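PDB 3IJ3: cytosol aminopeptidase from Coxiella burnetii, which probably removes N-terminal residues from peptides as a manganese-dependent metalloaminopeptidase of the M17 family. Local coordinates for residues A[36-41]-A[111-116]; A[297-302]-A[344-349]. All blocks are in the same frame, centred on the assembly; numbering follows the deposited sequence. Where two conformers were deposited one is given.

Interaction 1: residues A[36-41]-A[111-116]; sequences NFIPIQ and GAFQLN
Strands 38-43 and 111-114 are parallel neighbours in the mixed sheet of the N-terminal domain, and Ile38 pairs with Phe113 where they meet. Three backbone hydrogen bonds make the ladder. Ile38 N reaches Ala112 O at 2.9 Å. Gln114 N reaches Ile38 O at 3.0 Å. Ile40 N closes the set on Gln114 O at 2.9 Å. The axes of the two short strands diverge by 50°.

On one face, Ile38 lies alongside the Phe113 ring, with CB 3.6 Å from Phe113 CD1. Ile40 comes across the same side chain, its CD1 3.6 Å from Phe113 CB. Gln114 and Pro39 point to the other face. In one of two modelled conformers, Gln114 has CG between the backbone N and the carbonyl carbon (chi1 69°) and is extended from there. Its amide thus crosses the Phe37 side chain at about a right angle, and OE1 meets the ring edge, 3.5 Å from Phe37 CD2. A water may also link Gln114 OE1 to Phe37 N. Past the last direct bond, a second water joins Ile40 O to Asn116 N.

Strand 85-91 flanks 38-43, and strand 151-154 flanks 111-114. Parallel pairing of inner strands, flanked by further strands on both sides, is typical of alpha/beta sheets.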
# COMPACT_ATOMS: atom_id res chain seq x y z
N ASN A 36 -29.47 -50.26 -25.93
CA ASN A 36 -28.04 -50.53 -25.79
C ASN A 36 -27.17 -49.40 -25.18
O ASN A 36 -25.96 -49.35 -25.42
CB ASN A 36 -27.45 -50.97 -27.13
CG ASN A 36 -27.71 -49.98 -28.24
OD1 ASN A 36 -28.22 -48.88 -28.01
ND2 ASN A 36 -27.37 -50.38 -29.48
N PHE A 37 -27.78 -48.49 -24.42
CA PHE A 37 -26.98 -47.45 -23.78
C PHE A 37 -26.20 -48.05 -22.60
O PHE A 37 -26.64 -49.03 -22.02
CB PHE A 37 -27.85 -46.32 -23.23
CG PHE A 37 -28.60 -45.54 -24.27
CD1 PHE A 37 -27.98 -45.10 -25.41
CD2 PHE A 37 -29.91 -45.14 -24.02
CE1 PHE A 37 -28.68 -44.33 -26.36
CE2 PHE A 37 -30.61 -44.38 -24.95
CZ PHE A 37 -29.99 -43.97 -26.11
N ILE A 38 -25.07 -47.43 -22.22
CA ILE A 38 -24.25 -47.86 -21.08
C ILE A 38 -24.79 -47.24 -19.79
O ILE A 38 -24.86 -46.00 -19.67
CB ILE A 38 -22.79 -47.43 -21.26
CG1 ILE A 38 -22.22 -47.96 -22.58
CG2 ILE A 38 -21.92 -47.88 -20.05
CD1 ILE A 38 -20.92 -47.29 -23.01
N PRO A 39 -25.22 -48.07 -18.82
CA PRO A 39 -25.74 -47.48 -17.59
C PRO A 39 -24.67 -46.84 -16.70
O PRO A 39 -23.55 -47.35 -16.60
CB PRO A 39 -26.37 -48.67 -16.87
CG PRO A 39 -25.60 -49.88 -17.37
CD PRO A 39 -25.31 -49.55 -18.82
N ILE A 40 -25.04 -45.71 -16.10
CA ILE A 40 -24.24 -45.01 -15.09
C ILE A 40 -25.07 -45.16 -13.82
O ILE A 40 -26.24 -44.78 -13.78
CB ILE A 40 -24.05 -43.54 -15.41
CG1 ILE A 40 -23.25 -43.38 -16.71
CG2 ILE A 40 -23.33 -42.86 -14.28
CD1 ILE A 40 -23.12 -41.91 -17.18
N GLN A 41 -24.46 -45.70 -12.78
CA GLN A 41 -25.17 -45.97 -11.53
C GLN A 41 -24.49 -45.32 -10.33
O GLN A 41 -23.31 -45.56 -10.09
CB GLN A 41 -25.22 -47.48 -11.32
CG GLN A 41 -25.88 -47.95 -10.00
CD GLN A 41 -25.94 -49.44 -9.88
OE1 GLN A 41 -25.56 -50.17 -10.82
NE2 GLN A 41 -26.39 -49.93 -8.72
N GLY A 111 -18.93 -42.63 -25.38
CA GLY A 111 -20.14 -43.46 -25.47
C GLY A 111 -21.47 -42.79 -25.25
O GLY A 111 -21.54 -41.59 -25.01
N ALA A 112 -22.51 -43.61 -25.37
CA ALA A 112 -23.90 -43.22 -25.17
C ALA A 112 -24.32 -43.84 -23.86
O ALA A 112 -24.36 -45.07 -23.73
CB ALA A 112 -24.80 -43.76 -26.33
N PHE A 113 -24.63 -43.00 -22.88
CA PHE A 113 -24.94 -43.47 -21.52
C PHE A 113 -26.37 -43.19 -21.12
O PHE A 113 -27.09 -42.44 -21.77
CB PHE A 113 -23.98 -42.80 -20.51
CG PHE A 113 -22.51 -43.09 -20.76
CD1 PHE A 113 -21.87 -44.13 -20.09
CD2 PHE A 113 -21.77 -42.35 -21.67
CE1 PHE A 113 -20.52 -44.42 -20.31
CE2 PHE A 113 -20.42 -42.62 -21.92
CZ PHE A 113 -19.79 -43.68 -21.23
N GLN A 114 -26.80 -43.80 -20.02
CA GLN A 114 -28.13 -43.56 -19.52
C GLN A 114 -28.12 -43.68 -18.02
O GLN A 114 -27.29 -44.41 -17.46
CB GLN A 114 -29.13 -44.59 -20.08
CG GLN A 114 -28.88 -45.97 -19.51
CD GLN A 114 -29.79 -47.04 -20.08
OE1 GLN A 114 -30.52 -46.82 -21.05
NE2 GLN A 114 -29.72 -48.23 -19.50
N LEU A 115 -29.02 -42.96 -17.37
CA LEU A 115 -29.23 -43.04 -15.93
C LEU A 115 -30.44 -43.94 -15.75
O LEU A 115 -31.19 -44.17 -16.71
CB LEU A 115 -29.55 -41.68 -15.33
CG LEU A 115 -28.47 -40.61 -15.51
CD1 LEU A 115 -28.85 -39.40 -14.62
CD2 LEU A 115 -27.11 -41.15 -15.15
N ASN A 116 -30.64 -44.45 -14.54
CA ASN A 116 -31.81 -45.28 -14.21
C ASN A 116 -32.65 -44.57 -13.15
O ASN A 116 -32.17 -44.27 -12.07
CB ASN A 116 -31.38 -46.67 -13.71
CG ASN A 116 -32.55 -47.58 -13.33
OD1 ASN A 116 -33.71 -47.17 -13.32
ND2 ASN A 116 -32.23 -48.84 -13.03
O HOH W 1 -30.47 -48.73 -23.11
O HOH W 2 -28.68 -44.20 -12.62

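Interaction 2: residues A[297-302]-A[344-349]; sequences RLLIPA and AEAVKE
Arg297 NH2 is gripped by two carboxylates: Glu345 across the contact and Asp234 on strand 231-237. The bond from Arg297 NH2 to Glu345 OE2 is 2.9 Å long and is part of a salt bridge. The oxygen lies near the guanidinium plane, at its edge, and uses its anti lone pair. The carboxylate itself is turned 70° from that plane. Glu345 CG stands anti to the backbone N (chi1 177°) and lies 3.4 Å from Arg297 NH2. The bend at chi2 (66°) then turns the carboxylate so that OE2 meets the arginine.

The other terminal nitrogen, NH1, forms a second salt bridge, 3.1 Å from Glu349 OE1. A water accepts from Arg297 NH1 at 2.8 Å and donates to Glu345 O at 2.7 Å. The guanidinium is thus tied to both glutamates and to a backbone carbonyl, which should limit its rotation. Its extended chain carries it from the strand to the helix. Leu299 CD1 lies over one guanidinium face, offset toward the rim, and also touches Ala346 CB at 3.9 Å.

Both glutamates have further cationic partners: Arg321 for Glu345 OE1 and Lys236 for Glu349 OE2. The mixed charges probably favour the ionised forms in this network around the buried Arg297. It fastens segment 344-349, at the end region of helix 335-347, to strand 295-305 of the catalytic domain. That strand runs between 231-237 and 244-252, and helix 275-289 packs against Leu298 and Ile300.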
# COMPACT_ATOMS: atom_id res chain seq x y z
N ARG A 297 -41.95 -7.93 -17.23
CA ARG A 297 -41.19 -6.79 -17.72
C ARG A 297 -39.76 -7.03 -17.25
O ARG A 297 -39.54 -7.50 -16.13
CB ARG A 297 -41.73 -5.48 -17.17
CG ARG A 297 -40.98 -4.28 -17.65
CD ARG A 297 -41.53 -3.00 -17.06
NE ARG A 297 -41.10 -1.82 -17.81
CZ ARG A 297 -41.40 -0.57 -17.46
NH1 ARG A 297 -42.07 -0.32 -16.33
NH2 ARG A 297 -41.02 0.45 -18.22
N LEU A 298 -38.80 -6.76 -18.13
CA LEU A 298 -37.38 -6.87 -17.84
C LEU A 298 -36.70 -5.55 -18.16
O LEU A 298 -36.80 -5.04 -19.28
CB LEU A 298 -36.75 -7.99 -18.67
CG LEU A 298 -35.22 -8.06 -18.74
CD1 LEU A 298 -34.62 -8.52 -17.38
CD2 LEU A 298 -34.80 -9.04 -19.83
N LEU A 299 -36.04 -4.96 -17.15
CA LEU A 299 -35.34 -3.70 -17.27
C LEU A 299 -33.88 -3.90 -16.98
O LEU A 299 -33.50 -4.39 -15.90
CB LEU A 299 -35.93 -2.68 -16.27
CG LEU A 299 -37.31 -2.14 -16.62
CD1 LEU A 299 -38.00 -1.55 -15.38
CD2 LEU A 299 -37.17 -1.08 -17.74
N ILE A 300 -33.04 -3.55 -17.97
CA ILE A 300 -31.58 -3.67 -17.83
C ILE A 300 -30.86 -2.36 -18.22
O ILE A 300 -30.86 -1.98 -19.41
CB ILE A 300 -31.01 -4.81 -18.71
CG1 ILE A 300 -31.51 -6.17 -18.24
CG2 ILE A 300 -29.47 -4.76 -18.74
CD1 ILE A 300 -31.23 -7.33 -19.25
N PRO A 301 -30.31 -1.65 -17.22
CA PRO A 301 -29.45 -0.52 -17.52
C PRO A 301 -28.14 -1.13 -18.04
O PRO A 301 -27.52 -1.97 -17.34
CB PRO A 301 -29.27 0.20 -16.19
CG PRO A 301 -29.90 -0.64 -15.16
CD PRO A 301 -30.62 -1.76 -15.77
N ALA A 302 -27.71 -0.72 -19.22
CA ALA A 302 -26.51 -1.29 -19.86
C ALA A 302 -25.51 -0.17 -20.11
O ALA A 302 -25.77 0.76 -20.90
CB ALA A 302 -26.90 -2.03 -21.14
N ALA A 344 -36.93 3.04 -10.19
CA ALA A 344 -37.87 4.16 -10.20
C ALA A 344 -38.88 3.96 -11.33
O ALA A 344 -40.07 4.27 -11.19
CB ALA A 344 -37.12 5.51 -10.35
N GLU A 345 -38.40 3.45 -12.46
CA GLU A 345 -39.29 3.15 -13.58
C GLU A 345 -40.21 1.97 -13.27
O GLU A 345 -41.42 2.02 -13.54
CB GLU A 345 -38.47 2.86 -14.83
CG GLU A 345 -39.29 2.45 -16.06
CD GLU A 345 -40.19 3.55 -16.61
OE1 GLU A 345 -40.23 4.69 -16.09
OE2 GLU A 345 -40.89 3.25 -17.61
N ALA A 346 -39.65 0.90 -12.71
CA ALA A 346 -40.42 -0.29 -12.38
C ALA A 346 -41.58 0.01 -11.42
O ALA A 346 -42.69 -0.50 -11.58
CB ALA A 346 -39.50 -1.36 -11.75
N VAL A 347 -41.32 0.84 -10.42
CA VAL A 347 -42.33 1.12 -9.39
C VAL A 347 -43.55 1.91 -9.89
O VAL A 347 -44.62 1.81 -9.31
CB VAL A 347 -41.74 1.84 -8.13
CG1 VAL A 347 -40.74 0.93 -7.40
CG2 VAL A 347 -41.15 3.16 -8.49
N LYS A 348 -43.38 2.69 -10.96
CA LYS A 348 -44.48 3.49 -11.51
C LYS A 348 -45.71 2.67 -11.87
O LYS A 348 -46.82 3.19 -11.82
CB LYS A 348 -44.01 4.27 -12.75
CG LYS A 348 -43.03 5.39 -12.47
CD LYS A 348 -42.66 6.12 -13.76
CE LYS A 348 -41.63 7.22 -13.53
NZ LYS A 348 -42.16 8.39 -12.74
N GLU A 349 -45.52 1.41 -12.23
CA GLU A 349 -46.64 0.53 -12.60
C GLU A 349 -47.29 -0.19 -11.41
O GLU A 349 -48.23 -0.98 -11.61
CB GLU A 349 -46.14 -0.55 -13.59
CG GLU A 349 -45.68 -0.00 -14.91
CD GLU A 349 -45.30 -1.09 -15.90
OE1 GLU A 349 -44.56 -2.02 -15.51
OE2 GLU A 349 -45.71 -0.97 -17.09
O HOH W 3 -43.10 2.23 -15.69

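How the interactions relate
The two contacts hold different elements in different domains. Interaction 1 joins strands within the N-terminal sheet, while interaction 2 joins a strand of the catalytic sheet to a helix. Their centres are about 46 Å apart, on opposite sides of the chain's centre, and they do not touch. Interaction 1 is partly buried and lies farther from that centre; interaction 2 is buried. Their chemistry differs accordingly. Strand pairing relies on backbone hydrogen bonds and apolar side chains. The strand-to-helix contact has no direct backbone bond across it and relies on charged side chains, with a small apolar patch beside them. Water bridges occur in both.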